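PDB 4JB3: D-ribitol-5-phosphate phosphatase from Bacteroides thetaiotaomicron, which catalyses the magnesium-dependent dephosphorylation of D-ribitol 5-phosphate and D-ribitol 1-phosphate, and also hydrolyses the phosphorylated uracil intermediate of riboflavin biosynthesis. Local coordinates for residues A[158-163]-A[179-184]; A[173-178]-A[189-194]; A[96-101]-A[133-138]. One frame throughout, in Å; residues are numbered along the deposited sequence.

Interaction 1 (A[158-163]-A[179-184])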
# COMPACT_ATOMS: atom_id res chain seq x y z
N LYS A 158 10.45 -4.81 6.77
CA LYS A 158 10.90 -3.62 6.04
C LYS A 158 9.82 -3.10 5.11
O LYS A 158 9.04 -3.89 4.56
CB LYS A 158 12.18 -3.92 5.24
CG LYS A 158 12.76 -2.70 4.53
CD LYS A 158 14.22 -2.91 4.15
CE LYS A 158 14.78 -1.69 3.43
NZ LYS A 158 16.27 -1.82 3.23
N LEU A 159 9.77 -1.78 4.94
CA LEU A 159 8.88 -1.10 4.01
C LEU A 159 9.63 -0.71 2.74
O LEU A 159 10.66 -0.03 2.81
CB LEU A 159 8.33 0.18 4.64
CG LEU A 159 7.54 0.07 5.95
CD1 LEU A 159 7.15 1.44 6.45
CD2 LEU A 159 6.31 -0.71 5.69
N TYR A 160 9.10 -1.10 1.59
CA TYR A 160 9.63 -0.65 0.31
C TYR A 160 8.60 0.30 -0.30
O TYR A 160 7.53 -0.11 -0.75
CB TYR A 160 9.92 -1.84 -0.62
CG TYR A 160 11.00 -2.74 -0.08
CD1 TYR A 160 12.33 -2.48 -0.34
CD2 TYR A 160 10.70 -3.83 0.73
CE1 TYR A 160 13.34 -3.29 0.16
CE2 TYR A 160 11.70 -4.65 1.24
CZ TYR A 160 13.01 -4.38 0.95
OH TYR A 160 14.01 -5.19 1.46
N LEU A 161 8.97 1.58 -0.31
CA LEU A 161 8.04 2.66 -0.64
C LEU A 161 8.43 3.29 -1.96
O LEU A 161 9.58 3.71 -2.14
CB LEU A 161 8.09 3.73 0.47
CG LEU A 161 7.87 3.20 1.89
CD1 LEU A 161 8.00 4.33 2.92
CD2 LEU A 161 6.51 2.54 1.99
N SER A 162 7.47 3.37 -2.88
CA SER A 162 7.75 3.88 -4.23
C SER A 162 8.50 5.21 -4.24
O SER A 162 9.45 5.38 -5.02
CB SER A 162 6.44 4.02 -5.01
OG SER A 162 5.58 4.95 -4.36
N TYR A 163 8.10 6.15 -3.39
CA TYR A 163 8.65 7.50 -3.45
C TYR A 163 10.11 7.57 -3.00
O TYR A 163 10.82 8.53 -3.30
CB TYR A 163 7.77 8.51 -2.70
CG TYR A 163 7.78 8.40 -1.19
CD1 TYR A 163 8.69 9.12 -0.43
CD2 TYR A 163 6.86 7.59 -0.53
CE1 TYR A 163 8.68 9.03 0.96
CE2 TYR A 163 6.83 7.51 0.85
CZ TYR A 163 7.74 8.23 1.59
OH TYR A 163 7.73 8.16 2.97
N ILE A 179 13.62 -7.30 -4.36
CA ILE A 179 14.17 -8.65 -4.40
C ILE A 179 15.65 -8.63 -4.05
O ILE A 179 16.14 -9.46 -3.28
CB ILE A 179 13.97 -9.29 -5.79
CG1 ILE A 179 12.49 -9.58 -6.03
CG2 ILE A 179 14.79 -10.57 -5.90
CD1 ILE A 179 12.18 -9.95 -7.46
N LYS A 180 16.38 -7.68 -4.62
CA LYS A 180 17.82 -7.61 -4.39
C LYS A 180 18.16 -7.18 -2.97
O LYS A 180 19.13 -7.65 -2.38
CB LYS A 180 18.47 -6.67 -5.39
CG LYS A 180 18.55 -7.23 -6.80
CD LYS A 180 19.30 -6.28 -7.70
CE LYS A 180 19.81 -7.00 -8.93
NZ LYS A 180 18.71 -7.46 -9.82
N ASP A 181 17.36 -6.27 -2.42
CA ASP A 181 17.63 -5.75 -1.08
C ASP A 181 17.27 -6.76 0.00
O ASP A 181 17.97 -6.87 1.01
CB ASP A 181 16.86 -4.45 -0.83
CG ASP A 181 17.15 -3.87 0.53
OD1 ASP A 181 18.22 -3.25 0.70
OD2 ASP A 181 16.31 -4.03 1.45
N SER A 182 16.17 -7.48 -0.21
CA SER A 182 15.62 -8.37 0.81
C SER A 182 16.20 -9.76 0.74
O SER A 182 16.12 -10.52 1.70
CB SER A 182 14.10 -8.47 0.66
OG SER A 182 13.75 -9.13 -0.55
N HIS A 183 16.74 -10.10 -0.43
CA HIS A 183 17.23 -11.45 -0.74
C HIS A 183 16.14 -12.52 -0.77
O HIS A 183 16.45 -13.70 -0.64
CB HIS A 183 18.33 -11.89 0.23
CG HIS A 183 19.41 -10.87 0.44
ND1 HIS A 183 20.08 -10.26 -0.61
CD2 HIS A 183 19.96 -10.38 1.57
CE1 HIS A 183 20.98 -9.43 -0.12
NE2 HIS A 183 20.92 -9.48 1.20
N VAL A 184 14.87 -12.15 -0.91
CA VAL A 184 13.85 -13.18 -1.02
C VAL A 184 13.99 -13.96 -2.32
O VAL A 184 14.46 -13.43 -3.35
CB VAL A 184 12.40 -12.64 -0.90
CG1 VAL A 184 12.20 -11.91 0.42
CG2 VAL A 184 12.04 -11.73 -2.08
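Two polar bonds from strand 158-161 converge on one oxygen of Asp181, close to the C-terminal end of helix 172-182. Lys158 forms a salt bridge through NZ, 2.8 Å from Asp181 OD2, on the side of that oxygen facing OD1 but 30° out of the carboxylate plane. The phenol of Tyr160 donates to the same atom, with Tyr160 OH 2.6 Å from Asp181 OD2, which receives it on its anti lone pair. The two donors therefore approach from different sides. Ring and carboxylate planes stand 76° apart, with the acid at the ring's edge.

Torsions bring the lysine there: with CG anti to the backbone N (chi1 -176°) and the chain extended, it runs beside the tyrosine, its CG 3.9 Å above the ring plane near the rim, and crosses Asp181 at about a right angle.

Van der Waals contact is slight: Ser182 CB lies 3.4 Å from Tyr160 OH, while Ser182 OG faces its own helix, bonding to Met178 O and accepting from Val184 N in an ST turn. The tyrosine ring also touches Phe177 and Met178.

Tyrosine suits this place because its ring can be buried between strand and helix while its hydroxyl reaches the partly exposed Asp181, where the aspartate's charge meets a lysine and a phenol together, an arrangement likely to favour the ionised carboxylate and to tie the sheet's edge strand to helix 172-182.

Interaction 2 (A[173-178]-A[189-194]). With NA (sodium ion), chain B.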
# COMPACT_ATOMS: atom_id res chain seq x y z
N GLU A 173 11.20 -2.43 -12.08
CA GLU A 173 12.35 -1.93 -11.32
C GLU A 173 12.10 -1.90 -9.80
O GLU A 173 13.03 -2.12 -9.02
CB GLU A 173 12.75 -0.54 -11.81
CG GLU A 173 13.31 -0.51 -13.23
CD GLU A 173 12.27 -0.16 -14.28
OE1 GLU A 173 11.09 -0.54 -14.11
OE2 GLU A 173 12.62 0.50 -15.28
N ILE A 174 10.87 -1.62 -9.38
CA ILE A 174 10.61 -1.53 -7.94
C ILE A 174 10.64 -2.93 -7.32
O ILE A 174 11.16 -3.13 -6.22
CB ILE A 174 9.32 -0.74 -7.61
CG1 ILE A 174 9.31 -0.34 -6.13
CG2 ILE A 174 8.07 -1.51 -8.00
CD1 ILE A 174 8.05 0.41 -5.72
N PHE A 175 10.13 -3.91 -8.06
CA PHE A 175 10.18 -5.30 -7.62
C PHE A 175 11.63 -5.78 -7.57
O PHE A 175 12.03 -6.47 -6.63
CB PHE A 175 9.42 -6.18 -8.59
CG PHE A 175 7.93 -6.03 -8.52
CD1 PHE A 175 7.28 -5.06 -9.26
CD2 PHE A 175 7.17 -6.88 -7.72
CE1 PHE A 175 5.89 -4.92 -9.20
CE2 PHE A 175 5.80 -6.76 -7.66
CZ PHE A 175 5.16 -5.78 -8.40
N ASP A 176 12.40 -5.41 -8.58
CA ASP A 176 13.81 -5.78 -8.62
C ASP A 176 14.60 -5.24 -7.43
O ASP A 176 15.42 -5.96 -6.84
CB ASP A 176 14.44 -5.33 -9.94
CG ASP A 176 15.87 -5.78 -10.08
OD1 ASP A 176 16.09 -7.00 -10.27
OD2 ASP A 176 16.78 -4.92 -10.02
N PHE A 177 14.37 -3.98 -7.07
CA PHE A 177 15.06 -3.42 -5.92
C PHE A 177 14.72 -4.22 -4.68
O PHE A 177 15.61 -4.58 -3.90
CB PHE A 177 14.67 -1.96 -5.66
CG PHE A 177 15.36 -1.37 -4.46
CD1 PHE A 177 14.80 -1.47 -3.19
CD2 PHE A 177 16.58 -0.74 -4.59
CE1 PHE A 177 15.44 -0.94 -2.08
CE2 PHE A 177 17.23 -0.21 -3.49
CZ PHE A 177 16.66 -0.31 -2.24
N MET A 178 13.44 -4.50 -4.49
CA MET A 178 12.98 -5.21 -3.31
C MET A 178 13.59 -6.60 -3.23
O MET A 178 14.04 -7.04 -2.17
CB MET A 178 11.45 -5.26 -3.30
CG MET A 178 10.87 -5.95 -2.10
SD MET A 178 10.68 -7.71 -2.37
CE MET A 178 10.39 -8.23 -0.68
N THR A 189 7.86 -16.66 -2.09
CA THR A 189 7.29 -15.41 -1.60
C THR A 189 5.89 -15.22 -2.15
O THR A 189 5.66 -15.39 -3.35
CB THR A 189 8.16 -14.22 -2.05
OG1 THR A 189 9.50 -14.42 -1.60
CG2 THR A 189 7.63 -12.92 -1.48
N LEU A 190 4.95 -14.90 -1.27
CA LEU A 190 3.59 -14.60 -1.68
C LEU A 190 3.40 -13.09 -1.75
O LEU A 190 3.56 -12.38 -0.75
CB LEU A 190 2.57 -15.18 -0.69
CG LEU A 190 1.11 -14.98 -1.13
CD1 LEU A 190 0.75 -15.82 -2.34
CD2 LEU A 190 0.19 -15.31 0.03
N PHE A 191 3.04 -12.61 -2.94
CA PHE A 191 2.81 -11.21 -3.19
C PHE A 191 1.30 -10.96 -3.16
O PHE A 191 0.56 -11.57 -3.92
CB PHE A 191 3.41 -10.80 -4.53
CG PHE A 191 3.13 -9.38 -4.93
CD1 PHE A 191 3.43 -8.31 -4.09
CD2 PHE A 191 2.60 -9.10 -6.18
CE1 PHE A 191 3.18 -6.99 -4.49
CE2 PHE A 191 2.35 -7.80 -6.58
CZ PHE A 191 2.65 -6.75 -5.74
N VAL A 192 0.87 -10.07 -2.28
CA VAL A 192 -0.55 -9.79 -2.04
C VAL A 192 -0.88 -8.36 -2.45
O VAL A 192 -0.44 -7.41 -1.80
CB VAL A 192 -0.91 -9.99 -0.55
CG1 VAL A 192 -2.42 -9.86 -0.35
CG2 VAL A 192 -0.41 -11.33 -0.04
N ASP A 193 -1.65 -8.20 -3.51
CA ASP A 193 -1.90 -6.89 -4.10
C ASP A 193 -3.25 -6.94 -4.77
O ASP A 193 -3.59 -7.94 -5.42
CB ASP A 193 -0.79 -6.57 -5.12
CG ASP A 193 -0.73 -5.11 -5.52
OD1 ASP A 193 -1.77 -4.53 -5.90
OD2 ASP A 193 0.36 -4.51 -5.45
N ASP A 194 -4.05 -5.88 -4.62
CA ASP A 194 -5.37 -5.87 -5.24
C ASP A 194 -5.35 -5.47 -6.71
O ASP A 194 -6.38 -5.57 -7.40
CB ASP A 194 -6.34 -4.97 -4.47
CG ASP A 194 -5.88 -3.53 -4.42
OD1 ASP A 194 -4.71 -3.30 -4.06
OD2 ASP A 194 -6.67 -2.62 -4.75
NA NA B . -3.31 -1.43 -3.91
O HOH W 1 -2.60 -1.91 -6.15
O HOH W 2 -5.12 -0.28 -4.92
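The rings of Phe175 and Phe191 meet as a T-shaped (edge-to-face) pair between helix 172-182 and the parallel sheet of this HAD-family phosphatase. Phe175 supplies the edge: its CE2 stands 3.7 Å from Phe191 CZ and lies over one face of the strand residue's ring, displaced toward the rim. The planes are 80° apart and the ring centroids 5.3 Å. Phe191 CG is anti to the backbone N (chi1 175°), which carries the ring out from strand 189-192 to present that face to the helix.

This is the tight part, wholly buried and apolar. Phenylalanine fits both positions because the helix stands well off the strand, the nearest CA atoms, those of Phe175 and Phe191, being 10.4 Å apart, and two large flat groups span the interval. Val28 of the neighbouring strand also packs on Phe191, and Leu205 on Phe175. An alanine in place of Phe191 would probably open a gap beneath the helix and leave the edge of Phe175 without the face it packs against.

Beyond the strand's C-terminal end the chain turns polar and hydrated. Asp194 OD1 binds the sodium ion at 2.3 Å, and Asp30 and Gly32 complete the protein ligands. Two waters on the metal are held by the acids: water 1 donates to Asp193 OD1 at 2.8 Å and water 2 to Asp194 OD2. Asp193 OD2 is in turn engaged by Lys169 and Asn198.

The chemistry thus divides along one strand: aromatic packing joins its body to the helix, while its end places one carboxylate on the cation and a second on a water bound to it, probably in the place of the magnesium cofactor, since Asp30 and Asp194 are its ligands by similarity.

Interaction 3 (A[96-101]-A[133-138])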
# COMPACT_ATOMS: atom_id res chain seq x y z
N GLU A 96 -1.10 20.68 5.50
CA GLU A 96 -2.10 19.91 6.22
C GLU A 96 -3.34 19.65 5.37
O GLU A 96 -3.90 18.56 5.42
CB GLU A 96 -2.48 20.57 7.54
CG GLU A 96 -3.42 19.72 8.40
CD GLU A 96 -2.81 18.40 8.83
OE1 GLU A 96 -1.56 18.29 8.91
OE2 GLU A 96 -3.58 17.46 9.12
N GLU A 97 -3.78 20.62 4.58
CA GLU A 97 -4.97 20.34 3.79
C GLU A 97 -4.63 19.41 2.62
O GLU A 97 -5.49 18.65 2.18
CB GLU A 97 -5.65 21.61 3.33
CG GLU A 97 -4.88 22.40 2.33
CD GLU A 97 -5.55 23.72 2.06
OE1 GLU A 97 -4.84 24.75 2.01
OE2 GLU A 97 -6.79 23.74 1.89
N THR A 98 -3.38 19.44 2.17
CA THR A 98 -2.95 18.54 1.12
C THR A 98 -2.89 17.11 1.67
O THR A 98 -3.35 16.16 1.01
CB THR A 98 -1.60 18.98 0.53
OG1 THR A 98 -1.73 20.33 0.04
CG2 THR A 98 -1.20 18.06 -0.63
N LYS A 99 -2.36 16.97 2.88
CA LYS A 99 -2.34 15.68 3.56
C LYS A 99 -3.76 15.15 3.74
O LYS A 99 -4.03 13.98 3.47
CB LYS A 99 -1.65 15.78 4.91
CG LYS A 99 -1.63 14.46 5.70
CD LYS A 99 -0.87 14.62 7.00
CE LYS A 99 -0.99 13.37 7.86
NZ LYS A 99 -0.14 13.48 9.07
N GLN A 100 -4.67 16.01 4.20
CA GLN A 100 -6.04 15.56 4.44
C GLN A 100 -6.71 15.08 3.16
O GLN A 100 -7.49 14.12 3.19
CB GLN A 100 -6.86 16.63 5.16
CG GLN A 100 -6.42 16.85 6.61
CD GLN A 100 -6.34 15.56 7.41
OE1 GLN A 100 -7.26 14.73 7.38
NE2 GLN A 100 -5.24 15.38 8.13
N ALA A 101 -6.39 15.71 2.03
CA ALA A 101 -6.93 15.25 0.76
C ALA A 101 -6.42 13.85 0.43
O ALA A 101 -7.20 12.98 0.06
CB ALA A 101 -6.62 16.24 -0.37
N ASN A 133 3.30 7.84 -0.72
CA ASN A 133 3.88 9.17 -0.70
C ASN A 133 4.04 9.63 0.74
O ASN A 133 3.48 9.02 1.65
CB ASN A 133 3.03 10.12 -1.55
CG ASN A 133 1.64 10.31 -1.00
OD1 ASN A 133 1.46 10.92 0.05
ND2 ASN A 133 0.65 9.78 -1.70
N PRO A 134 4.84 10.69 0.95
CA PRO A 134 5.10 11.17 2.32
C PRO A 134 3.86 11.62 3.08
O PRO A 134 3.86 11.53 4.31
CB PRO A 134 6.04 12.36 2.10
CG PRO A 134 6.73 12.05 0.82
CD PRO A 134 5.70 11.37 -0.04
N PHE A 135 2.83 12.10 2.39
CA PHE A 135 1.64 12.54 3.10
C PHE A 135 0.98 11.35 3.78
O PHE A 135 0.65 11.39 4.97
CB PHE A 135 0.64 13.20 2.16
CG PHE A 135 1.14 14.47 1.53
CD1 PHE A 135 1.09 15.68 2.23
CD2 PHE A 135 1.64 14.46 0.24
CE1 PHE A 135 1.55 16.86 1.64
CE2 PHE A 135 2.10 15.64 -0.36
CZ PHE A 135 2.06 16.84 0.35
N VAL A 136 0.77 10.29 3.01
CA VAL A 136 0.13 9.09 3.53
C VAL A 136 0.99 8.43 4.61
O VAL A 136 0.49 8.03 5.66
CB VAL A 136 -0.18 8.11 2.40
CG1 VAL A 136 -0.76 6.79 2.95
CG2 VAL A 136 -1.15 8.75 1.40
N MET A 137 2.29 8.34 4.35
CA MET A 137 3.19 7.68 5.29
C MET A 137 3.40 8.45 6.60
O MET A 137 3.70 7.85 7.63
CB MET A 137 4.51 7.31 4.61
CG MET A 137 4.38 6.17 3.60
SD MET A 137 3.80 4.61 4.31
CE MET A 137 2.12 4.58 3.73
N SER A 138 3.24 9.77 6.58
CA SER A 138 3.34 10.51 7.83
C SER A 138 2.26 10.08 8.82
O SER A 138 2.47 10.13 10.03
CB SER A 138 3.30 12.02 7.59
OG SER A 138 2.01 12.45 7.20
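Phe135 and Lys99 carry most of this contact, in which helix 134-140 meets helix 95-103 nearly at right angles (82° between the short segments, their axes 9.0 Å apart at closest approach). The Phe135 ring projects toward the other helix and is pressed against its backbone: CD1 lies 3.7 Å from Lys99 CA. Over one ring face sits the methyl of Thr98, whose CG2 is 4.0 Å from the Phe135 ring centroid and 28° off the ring normal, a CH-pi contact. Threonine serves well here because its two branches divide the work. CG2, anti to the backbone N, goes to the ring, whereas OG1 bonds back to Thr94 O within its own helix. Trp102, nearly parallel to the phenylalanine ring, and Phe81 of helix 78-89 add to the aromatic surroundings.

Lys99 plays a double part. Its CB packs 3.8 Å from Phe135 CD1, and with CG anti to the backbone N (chi1 178°) and the chain extended beyond it, the side chain runs past Phe135 O to the next turn of the helix, where NZ donates to Ser138 OG at 3.0 Å. That hydroxyl hands its own proton to Phe135 O, 2.8 Å away, so Ser138 OG relays between the lysine and the helix backbone.

The start of helix 134-140 is fixed by Asn133 as N-cap: OD1 accepts from Val136 N at 3.1 Å, and more weakly from Phe135 N.

Buried aromatic and methyl surface thus makes up the inner part of the crossing, while on the outer side, at the exposed Ser138, a long aliphatic chain ends in a charge whose partner across the contact is a neutral hydroxyl; the join is therefore mainly apolar, finished by a single hydrogen bond rather than an ion pair.

Interactions 1 and 2 share helix 172-182, which they fasten to two strands of one parallel sheet; their centres lie about 8 Å apart, and Tyr160 CE1 packs 3.9 Å from Phe177 CE1 where they touch. Interaction 3 sits about 22 Å from interaction 1, centre to centre, yet the two meet through Tyr163, whose CD2 is 3.4 Å from Asn133 CA. Interactions 2 and 3 do not touch. Only interaction 2 includes a metal ligand, Asp194; the side chain of Phe191 is about 6 Å from that of Asp30, the nucleophile by similarity, and that of Tyr160 about 10 Å. The side chain of Phe135 lies about 8 Å from a bound glycerol.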